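Local coordinates for protein 33 kDa chaperonin (Thermotoga maritima, PDB 1VQ0) that probably acts as a redox-regulated molecular chaperone, protecting thermally unfolding and oxidatively damaged proteins from irreversible aggregation, at residues 80-85 against 118-123; 52-57 against 166-171; 23-28 against 186-191; 45-50 against 102-107. One frame throughout, in Å; residues are numbered along the deposited sequence.

Contact 1: residues 80-85 against 118-123; sequences GPIRRV and GAIGQG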
# COMPACT_ATOMS: atom_id res chain seq x y z
N GLY A 80 14.38 14.25 -2.04
CA GLY A 80 15.30 15.11 -1.34
C GLY A 80 16.52 14.35 -0.87
O GLY A 80 16.56 13.14 -0.98
N PRO A 81 17.51 15.08 -0.34
CA PRO A 81 18.83 14.51 -0.04
C PRO A 81 18.87 13.56 1.16
O PRO A 81 19.85 12.82 1.28
CB PRO A 81 19.71 15.77 0.15
CG PRO A 81 18.79 16.85 0.64
CD PRO A 81 17.47 16.53 -0.09
N ILE A 82 17.84 13.59 2.03
CA ILE A 82 17.70 12.53 3.04
C ILE A 82 17.22 11.14 2.53
O ILE A 82 17.56 10.13 3.13
CB ILE A 82 16.88 12.96 4.28
CG1 ILE A 82 17.44 12.26 5.55
CG2 ILE A 82 15.39 12.72 4.08
CD1 ILE A 82 16.92 12.82 6.94
N ARG A 83 16.43 11.15 1.44
CA ARG A 83 16.03 9.99 0.63
C ARG A 83 14.93 9.14 1.23
O ARG A 83 13.93 8.83 0.57
CB ARG A 83 17.22 9.13 0.23
CG ARG A 83 18.35 9.89 -0.46
CD ARG A 83 19.32 9.03 -1.36
NE ARG A 83 19.82 7.77 -0.78
CZ ARG A 83 20.85 7.65 0.09
NH1 ARG A 83 21.51 8.71 0.58
NH2 ARG A 83 21.18 6.42 0.50
N ARG A 84 15.13 8.74 2.48
CA ARG A 84 14.22 7.84 3.17
C ARG A 84 14.25 8.04 4.69
O ARG A 84 15.31 8.25 5.27
CB ARG A 84 14.56 6.36 2.89
CG ARG A 84 13.30 5.50 2.94
CD ARG A 84 13.49 4.18 2.36
NE ARG A 84 12.26 3.38 2.25
CZ ARG A 84 12.23 2.20 1.61
NH1 ARG A 84 13.32 1.70 1.04
NH2 ARG A 84 11.15 1.49 1.52
N VAL A 85 13.05 8.01 5.27
CA VAL A 85 12.83 8.13 6.69
C VAL A 85 11.87 7.04 7.14
O VAL A 85 10.73 6.97 6.66
CB VAL A 85 12.19 9.49 7.04
CG1 VAL A 85 12.16 9.69 8.52
CG2 VAL A 85 12.94 10.61 6.41
N GLY A 118 12.29 20.09 2.55
CA GLY A 118 13.39 20.07 1.58
C GLY A 118 14.20 18.79 1.73
O GLY A 118 14.63 18.19 0.76
N ALA A 119 14.43 18.35 2.96
CA ALA A 119 15.24 17.13 3.13
C ALA A 119 14.54 15.95 2.46
O ALA A 119 15.17 15.09 1.88
CB ALA A 119 15.45 16.84 4.58
N ILE A 120 13.20 15.88 2.60
CA ILE A 120 12.43 14.75 2.06
C ILE A 120 12.15 14.88 0.56
O ILE A 120 12.20 13.90 -0.21
CB ILE A 120 11.13 14.58 2.87
CG1 ILE A 120 11.47 14.10 4.28
CG2 ILE A 120 10.11 13.66 2.11
CD1 ILE A 120 10.30 14.19 5.24
N GLY A 121 11.83 16.09 0.15
CA GLY A 121 11.49 16.32 -1.25
C GLY A 121 10.14 15.72 -1.63
O GLY A 121 9.27 15.50 -0.77
N GLN A 122 10.01 15.47 -2.91
CA GLN A 122 8.82 14.93 -3.55
C GLN A 122 8.80 13.45 -3.31
O GLN A 122 9.79 12.77 -3.59
CB GLN A 122 8.88 15.11 -5.08
CG GLN A 122 8.84 16.52 -5.60
CD GLN A 122 7.85 17.33 -4.87
OE1 GLN A 122 6.64 17.12 -5.03
NE2 GLN A 122 8.34 18.21 -4.00
N GLY A 123 7.67 12.94 -2.88
CA GLY A 123 7.56 11.53 -2.60
C GLY A 123 6.28 11.10 -1.91
O GLY A 123 5.23 11.71 -2.08
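Two backbone amides of segment 80-85 reach the last carbonyls of helix 116-120. Gly80 N donates to Ile120 O at 2.9 Å, but from above the carbonyl plane, 60° out of it. Ile82 N reaches Ala119 O at 3.1 Å with a smaller tilt of 21°, the more conventional of the two geometries. Around Ala119 O the packing is close: Gly80 CA makes a CA-H...O contact with it at 3.2 Å, and Ile82 CG2 comes equally near. Pro81, which has no N-H to give, lays its CD 3.4 Å from Gly118 O. With no side chain, Gly80 can press its backbone directly against the helix end.

Beyond these carbonyls lies an apolar layer. Ile82 CB meets Ala119 CB at 4.1 Å, while its CG2 also faces Ile120 CG1. The branch is aimed there because CG2 stands between the backbone N and the carbonyl carbon (chi1 -146° for CG1). Val85 CG2 approaches the same Ile120 CG1 at 4.3 Å.

What places the donors is a type I beta turn from Gly80 to Arg83, closed by a weak bond from Arg83 N to Gly80 O. On the other side, Gly121 leaves the helical conformation with positive phi, ending the helix where the turn meets it. The turn joins antiparallel neighbours 71-78 and 84-90, and the helix leads into strand 123-130 of the same sheet; helix 46-62 packs alongside, with Val51 touching Ile82 and Val85, and Leu47 touching Ala119.

Contact 2: residues 52-57 against 166-171; sequences LGRALI and FSIGVL
Ile168 CG2 and Val170 CG2, two methyls of strand 164-173, carry the apolar part of this contact with helix 46-62. Ile168 CG2 lies over the backbone of Arg54, 3.6 Å from Arg54 CA, and also touches the first methylenes of that side chain, with Arg54 CG at 3.7 Å. Ile57 and Ile168 lie alongside each other pointing opposite ways, Ile57 CG2 3.8 Å from Ile168 CG2. The other branch of Ile57 extends to the next inward-facing residue: CD1 meets Val170 CG2 at 3.6 Å. That valine methyl in turn sits against the bare backbone of Gly53, 3.8 Å from Gly53 C, where the absence of a side chain admits it.

The polar part is water-mediated. One water accepts from Arg54 NE at 3.2 Å and from Val170 N at 3.0 Å, so it ties the helix side chain to the strand backbone. Arg54 gets there with CG beside its backbone N (chi1 -76°) and the chain extended from CG to NE, running across Ile168. Its NH1 continues to a salt bridge with Glu147.

Geometrically this is helix-on-strand packing: the axes of segments 52-57 and 166-171 come within 7.8 Å, and their directions differ by 139°. Strand 164-173 is outermost in the sheet within this chain, pairing through Ser167 and Gly169 with strand 176-187, and the amide of Val170 belongs to its other edge. The chemistry therefore implies a division of labour, with aliphatic groups, the arginine methylenes among them, filling the interface and a water plus the Arg54–Glu147 ion pair dealing with the polar groups at its margin.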
# COMPACT_ATOMS: atom_id res chain seq x y z
N LEU A 52 14.07 12.51 11.43
CA LEU A 52 13.84 11.26 12.13
C LEU A 52 13.04 11.42 13.44
O LEU A 52 12.19 10.62 13.73
CB LEU A 52 15.12 10.50 12.36
CG LEU A 52 15.01 9.07 12.95
CD1 LEU A 52 13.99 8.20 12.20
CD2 LEU A 52 16.33 8.33 13.00
N GLY A 53 13.35 12.46 14.22
CA GLY A 53 12.67 12.71 15.47
C GLY A 53 11.17 12.90 15.26
O GLY A 53 10.35 12.35 15.97
N ARG A 54 10.81 13.67 14.26
CA ARG A 54 9.42 13.90 14.00
C ARG A 54 8.70 12.61 13.64
O ARG A 54 7.54 12.39 14.07
CB ARG A 54 9.23 14.86 12.86
CG ARG A 54 9.50 16.35 13.18
CD ARG A 54 8.88 17.28 12.10
NE ARG A 54 9.41 18.63 12.18
CZ ARG A 54 9.16 19.59 11.30
NH1 ARG A 54 8.37 19.35 10.27
NH2 ARG A 54 9.69 20.79 11.44
N ALA A 55 9.40 11.78 12.87
CA ALA A 55 8.89 10.51 12.43
C ALA A 55 8.72 9.52 13.61
O ALA A 55 7.64 8.91 13.72
CB ALA A 55 9.74 9.93 11.35
N LEU A 56 9.75 9.45 14.49
CA LEU A 56 9.70 8.69 15.75
C LEU A 56 8.56 9.16 16.65
O LEU A 56 7.86 8.37 17.21
CB LEU A 56 11.03 8.78 16.53
CG LEU A 56 12.23 8.15 15.86
CD1 LEU A 56 13.58 8.44 16.59
CD2 LEU A 56 11.98 6.64 15.77
N ILE A 57 8.38 10.47 16.77
CA ILE A 57 7.26 11.01 17.57
C ILE A 57 5.92 10.51 16.97
O ILE A 57 5.09 9.96 17.68
CB ILE A 57 7.31 12.54 17.63
CG1 ILE A 57 8.56 12.97 18.42
CG2 ILE A 57 6.04 13.14 18.25
CD1 ILE A 57 9.05 14.40 18.11
N PHE A 166 -2.18 16.03 13.95
CA PHE A 166 -0.88 15.78 14.61
C PHE A 166 -0.11 17.09 14.72
O PHE A 166 -0.06 17.87 13.78
CB PHE A 166 -0.04 14.78 13.85
CG PHE A 166 -0.49 13.35 13.96
CD1 PHE A 166 -1.61 12.89 13.26
CD2 PHE A 166 0.25 12.44 14.68
CE1 PHE A 166 -2.00 11.55 13.31
CE2 PHE A 166 -0.14 11.14 14.78
CZ PHE A 166 -1.24 10.67 14.06
N SER A 167 0.43 17.38 15.89
CA SER A 167 1.38 18.47 16.03
C SER A 167 2.64 17.96 16.66
O SER A 167 2.58 17.35 17.71
CB SER A 167 0.84 19.59 16.84
OG SER A 167 1.75 20.69 16.85
N ILE A 168 3.77 18.21 15.98
CA ILE A 168 5.05 17.55 16.27
C ILE A 168 6.20 18.54 16.16
O ILE A 168 6.24 19.35 15.23
CB ILE A 168 5.31 16.35 15.27
CG1 ILE A 168 4.26 15.24 15.39
CG2 ILE A 168 6.69 15.75 15.52
CD1 ILE A 168 4.40 14.15 14.34
N GLY A 169 7.16 18.46 17.08
CA GLY A 169 8.28 19.41 17.14
C GLY A 169 9.49 18.77 17.78
O GLY A 169 9.37 17.98 18.74
N VAL A 170 10.66 19.05 17.22
CA VAL A 170 11.94 18.63 17.78
C VAL A 170 12.87 19.86 17.84
O VAL A 170 13.12 20.47 16.83
CB VAL A 170 12.61 17.59 16.90
CG1 VAL A 170 14.05 17.41 17.33
CG2 VAL A 170 11.86 16.26 16.94
N LEU A 171 13.32 20.22 19.04
CA LEU A 171 14.35 21.25 19.27
C LEU A 171 15.65 20.57 19.75
O LEU A 171 15.71 19.88 20.76
CB LEU A 171 13.89 22.26 20.31
CG LEU A 171 14.74 23.48 20.53
CD1 LEU A 171 14.65 24.40 19.29
CD2 LEU A 171 14.33 24.26 21.81
O HOH W 1 10.40 20.44 14.59

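Contact 3: residues 23-28 against 186-191; sequences KVRFSI and QIIDRT. With EDO (1,2-ethanediol), chain F.
The NE/NH2 edge of Arg25 grips a single oxygen: both NE and NH2 donate to Gln186 OE1, at 3.1 Å and 3.0 Å. The oxygen lies in the guanidinium plane, yet the two nitrogens approach from one face of the amide, well above its plane, and the two flat groups are 47° apart. Placing CG between the backbone N and the carbonyl carbon (chi1 73°) swings the extended arginine chain over toward its cross-strand neighbour. NH2 also donates to O2 of a 1,2-ethanediol, probably from the crystallisation liquor, at 3.0 Å, Ile188 CG2 covers one guanidinium face, and Trp65 adds a cation-pi contact. The amide of Gln186 has a second hold, since its NE2 bonds to Ser164.

Beneath this clasp is the antiparallel pairing of strands 24-30 and 176-187. Arg25 and Gln186 form a hydrogen-bonded pair, each backbone N donating to the other's O; Val24 and Ile187 form the next, non-hydrogen-bonded pair, with side chains on the sheet face away from the arginine. Where the strand begins, Lys23 and Val24 both face Met19 of strand 13-19, a classic beta bulge.

Past the strand end the pattern changes. Lys23 O accepts from both Ile188 N, 2.9 Å away, and Asp189 N, 3.2 Å away, the two donors sharing one face of its plane. The methylenes of Lys23 then cross Asp189, with CD 3.6 Å from Asp189 OD2, and NZ makes a weak bond to Thr191 OG1. That hydroxyl donates to Asp189 OD1 at 2.8 Å, while Thr191 N bonds to the same oxygen in an Asx turn.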
# COMPACT_ATOMS: atom_id res chain seq x y z
N LYS A 23 -15.80 9.33 21.31
CA LYS A 23 -15.80 9.66 19.87
C LYS A 23 -14.49 10.25 19.38
O LYS A 23 -14.22 10.27 18.19
CB LYS A 23 -16.97 10.58 19.54
CG LYS A 23 -18.29 9.91 19.85
CD LYS A 23 -19.47 10.47 19.08
CE LYS A 23 -20.76 9.92 19.60
NZ LYS A 23 -21.82 10.92 19.23
N VAL A 24 -13.68 10.77 20.32
CA VAL A 24 -12.35 11.31 20.02
C VAL A 24 -11.34 10.62 20.94
O VAL A 24 -11.62 10.37 22.10
CB VAL A 24 -12.25 12.84 20.27
CG1 VAL A 24 -10.86 13.44 19.81
CG2 VAL A 24 -13.42 13.61 19.62
N ARG A 25 -10.18 10.33 20.39
CA ARG A 25 -9.04 9.79 21.12
C ARG A 25 -7.87 10.77 21.00
O ARG A 25 -7.76 11.51 20.04
CB ARG A 25 -8.67 8.36 20.64
CG ARG A 25 -8.01 8.26 19.28
CD ARG A 25 -7.89 6.81 18.77
NE ARG A 25 -7.17 6.72 17.51
CZ ARG A 25 -7.06 5.62 16.76
NH1 ARG A 25 -7.68 4.49 17.06
NH2 ARG A 25 -6.30 5.64 15.70
N PHE A 26 -7.03 10.80 22.04
CA PHE A 26 -5.87 11.67 22.04
C PHE A 26 -4.67 10.94 22.65
O PHE A 26 -4.85 10.03 23.49
CB PHE A 26 -6.12 12.98 22.83
CG PHE A 26 -6.37 12.77 24.29
CD1 PHE A 26 -5.30 12.57 25.17
CD2 PHE A 26 -7.66 12.73 24.78
CE1 PHE A 26 -5.53 12.32 26.50
CE2 PHE A 26 -7.90 12.47 26.11
CZ PHE A 26 -6.82 12.26 26.96
N SER A 27 -3.50 11.47 22.31
CA SER A 27 -2.15 10.96 22.56
C SER A 27 -1.32 12.22 22.72
O SER A 27 -1.45 13.12 21.89
CB SER A 27 -1.64 10.28 21.26
OG SER A 27 -0.82 9.24 21.57
N ILE A 28 -0.45 12.29 23.72
CA ILE A 28 0.54 13.38 23.82
C ILE A 28 1.82 12.81 24.45
O ILE A 28 1.78 12.00 25.39
CB ILE A 28 -0.01 14.59 24.63
CG1 ILE A 28 0.97 15.76 24.64
CG2 ILE A 28 -0.29 14.19 26.10
CD1 ILE A 28 0.32 17.12 24.98
N GLN A 186 -7.74 12.55 17.14
CA GLN A 186 -8.38 11.73 16.11
C GLN A 186 -9.83 11.47 16.39
O GLN A 186 -10.23 11.13 17.52
CB GLN A 186 -7.64 10.40 15.96
CG GLN A 186 -6.15 10.59 15.60
CD GLN A 186 -5.38 9.33 15.13
OE1 GLN A 186 -5.10 8.43 15.92
NE2 GLN A 186 -4.97 9.32 13.85
N ILE A 187 -10.63 11.64 15.36
CA ILE A 187 -12.06 11.42 15.46
C ILE A 187 -12.36 10.00 15.04
O ILE A 187 -12.30 9.66 13.86
CB ILE A 187 -12.86 12.43 14.65
CG1 ILE A 187 -12.64 13.83 15.26
CG2 ILE A 187 -14.30 12.08 14.71
CD1 ILE A 187 -13.20 15.04 14.44
N ILE A 188 -12.63 9.15 16.02
CA ILE A 188 -12.85 7.74 15.72
C ILE A 188 -14.34 7.44 15.53
O ILE A 188 -14.68 6.35 15.12
CB ILE A 188 -12.20 6.81 16.78
CG1 ILE A 188 -12.64 7.23 18.20
CG2 ILE A 188 -10.66 6.80 16.57
CD1 ILE A 188 -12.40 6.16 19.30
N ASP A 189 -15.19 8.43 15.80
CA ASP A 189 -16.64 8.29 15.57
C ASP A 189 -17.17 9.61 14.98
O ASP A 189 -17.54 10.57 15.69
CB ASP A 189 -17.34 7.94 16.88
CG ASP A 189 -18.83 7.73 16.73
OD1 ASP A 189 -19.47 8.04 15.69
OD2 ASP A 189 -19.44 7.21 17.65
N ARG A 190 -17.22 9.61 13.66
CA ARG A 190 -17.62 10.78 12.90
C ARG A 190 -19.05 11.28 13.08
O ARG A 190 -19.41 12.27 12.46
CB ARG A 190 -17.35 10.49 11.44
CG ARG A 190 -15.88 10.70 11.00
CD ARG A 190 -15.58 10.17 9.60
NE ARG A 190 -15.91 8.74 9.47
CZ ARG A 190 -15.75 8.00 8.37
NH1 ARG A 190 -15.21 8.51 7.26
NH2 ARG A 190 -16.13 6.73 8.38
N THR A 191 -19.87 10.62 13.90
CA THR A 191 -21.13 11.22 14.34
C THR A 191 -20.95 12.33 15.40
O THR A 191 -21.92 12.96 15.81
CB THR A 191 -22.19 10.16 14.83
OG1 THR A 191 -21.82 9.56 16.09
CG2 THR A 191 -22.32 9.02 13.83
C1 EDO F . -2.82 2.63 13.56
O1 EDO F . -2.87 2.91 12.17
C2 EDO F . -4.15 2.36 14.27
O2 EDO F . -5.15 3.39 14.10

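Contact 4: residues 45-50 against 102-107; sequences SYLATV and PKVELP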
# COMPACT_ATOMS: atom_id res chain seq x y z
N SER A 45 23.07 14.17 12.04
CA SER A 45 23.24 15.60 11.90
C SER A 45 22.06 16.29 12.58
O SER A 45 21.05 15.64 12.93
CB SER A 45 23.24 15.94 10.41
OG SER A 45 21.93 15.73 9.83
N TYR A 46 22.14 17.60 12.74
CA TYR A 46 21.01 18.36 13.28
C TYR A 46 19.74 18.16 12.44
O TYR A 46 18.68 17.85 12.93
CB TYR A 46 21.35 19.84 13.41
CG TYR A 46 22.45 20.15 14.40
CD1 TYR A 46 22.34 19.76 15.72
CD2 TYR A 46 23.62 20.81 14.00
CE1 TYR A 46 23.32 20.01 16.64
CE2 TYR A 46 24.62 21.10 14.91
CZ TYR A 46 24.47 20.69 16.23
OH TYR A 46 25.44 20.93 17.19
N LEU A 47 19.87 18.30 11.14
CA LEU A 47 18.70 18.18 10.31
C LEU A 47 18.07 16.76 10.37
O LEU A 47 16.88 16.61 10.43
CB LEU A 47 19.08 18.59 8.88
CG LEU A 47 18.03 18.34 7.82
CD1 LEU A 47 16.74 19.14 8.13
CD2 LEU A 47 18.61 18.67 6.45
N ALA A 48 18.92 15.72 10.32
CA ALA A 48 18.48 14.33 10.33
C ALA A 48 17.89 13.98 11.69
O ALA A 48 16.98 13.18 11.77
CB ALA A 48 19.63 13.42 10.03
N THR A 49 18.38 14.63 12.73
CA THR A 49 17.76 14.53 14.08
C THR A 49 16.30 15.00 14.04
O THR A 49 15.40 14.36 14.56
CB THR A 49 18.57 15.36 15.10
OG1 THR A 49 19.92 14.87 15.20
CG2 THR A 49 17.99 15.20 16.51
N VAL A 50 16.05 16.13 13.37
CA VAL A 50 14.71 16.70 13.40
C VAL A 50 13.77 15.84 12.51
O VAL A 50 12.64 15.58 12.87
CB VAL A 50 14.76 18.20 12.96
CG1 VAL A 50 13.34 18.78 12.72
CG2 VAL A 50 15.47 19.02 14.02
N PRO A 102 22.10 9.93 7.15
CA PRO A 102 22.22 10.49 8.50
C PRO A 102 23.00 11.80 8.61
O PRO A 102 22.87 12.48 9.61
CB PRO A 102 22.97 9.37 9.30
CG PRO A 102 23.46 8.37 8.35
CD PRO A 102 22.73 8.60 7.04
N LYS A 103 23.83 12.13 7.62
CA LYS A 103 24.68 13.33 7.64
C LYS A 103 24.10 14.50 6.83
O LYS A 103 24.76 15.50 6.61
CB LYS A 103 26.08 12.98 7.09
CG LYS A 103 26.99 12.22 8.02
CD LYS A 103 26.39 11.75 9.34
CE LYS A 103 27.45 11.05 10.28
NZ LYS A 103 28.06 12.01 11.21
N VAL A 104 22.87 14.36 6.35
CA VAL A 104 22.27 15.37 5.50
C VAL A 104 22.28 16.76 6.17
O VAL A 104 22.00 16.90 7.38
CB VAL A 104 20.80 14.98 5.14
CG1 VAL A 104 19.92 15.02 6.37
CG2 VAL A 104 20.26 15.92 4.06
N GLU A 105 22.63 17.78 5.37
CA GLU A 105 22.58 19.18 5.76
C GLU A 105 21.93 19.98 4.64
O GLU A 105 22.08 19.67 3.47
CB GLU A 105 23.97 19.74 5.92
CG GLU A 105 24.82 19.15 7.04
CD GLU A 105 26.25 19.77 7.06
OE1 GLU A 105 26.62 20.61 6.19
OE2 GLU A 105 27.01 19.40 7.96
N LEU A 106 21.26 21.05 5.00
CA LEU A 106 20.63 21.98 4.05
C LEU A 106 20.60 23.35 4.74
O LEU A 106 20.68 23.41 5.98
CB LEU A 106 19.17 21.54 3.84
CG LEU A 106 18.85 20.45 2.82
CD1 LEU A 106 17.35 20.25 2.73
CD2 LEU A 106 19.41 20.88 1.49
N PRO A 107 20.46 24.45 3.99
CA PRO A 107 20.19 25.74 4.60
C PRO A 107 18.88 25.67 5.39
O PRO A 107 18.01 24.82 5.13
CB PRO A 107 20.00 26.66 3.38
CG PRO A 107 20.87 25.97 2.25
CD PRO A 107 20.54 24.54 2.51
O HOH W 2 22.10 19.38 9.75
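Ser45 meets the loop 102-107 through both its backbone amide and its hydroxyl. The amide is satisfied by Pro102 O at 3.0 Å, in a nearly straight bond (171° at the hydrogen). The hydroxyl has a double role: OG donates to Val104 O, 2.7 Å away and in that carbonyl's plane, and accepts from Ala48 N at 3.0 Å. With OG set between the backbone N and the carbonyl carbon (chi1 69°), the one atom can address the loop and the helix together.

This is an N-cap: Ser45 immediately precedes helix 46-62 and supplies an acceptor to an amide of its first turn. Leu47 N, another amide near the helix start, donates a hydrogen bond to a water 2.8 Å away, which in turn makes a weak bond back to Val104 O. The carbonyl of Ser45 is doubly used as well, accepting from Thr49 N in the helical pattern and from Thr49 OG1 at 2.7 Å, the two donors arriving on opposite faces.

Below the polar atoms the helix presents Leu47 and Ala48. Leu47 CD2 touches Val104 CG1 at 3.9 Å and, at the same distance, Leu106 CB, crossing the valine at a slant. Ala48 CB touches both Pro102 O, 3.4 Å away, and Val104 CG1, the two lying in directions roughly at right angles.

How the contacts relate
Contact 3 closes the longest loop of the four and encloses the other three; contact 1 is nested within the loop of contact 2, and contact 4 alternates with both. Contacts 2 and 4 use successive parts of helix 46-62 and lie 14 Å apart between centres. Contacts 1 and 4, with centres about 11 Å apart, touch where Ile82 and Pro81 meet Val104. Contact 2 reaches contact 3 through neighbouring strands 164-173 and 176-187, with Phe166 against Gln186. Contacts 3 and 4 stand on opposite sides of the chain's centre, about 34 Å between centres. Helix 46-62 packs against the large mixed sheet, touching strands 84-90 and 164-173, and serves both contacts 2 and 4.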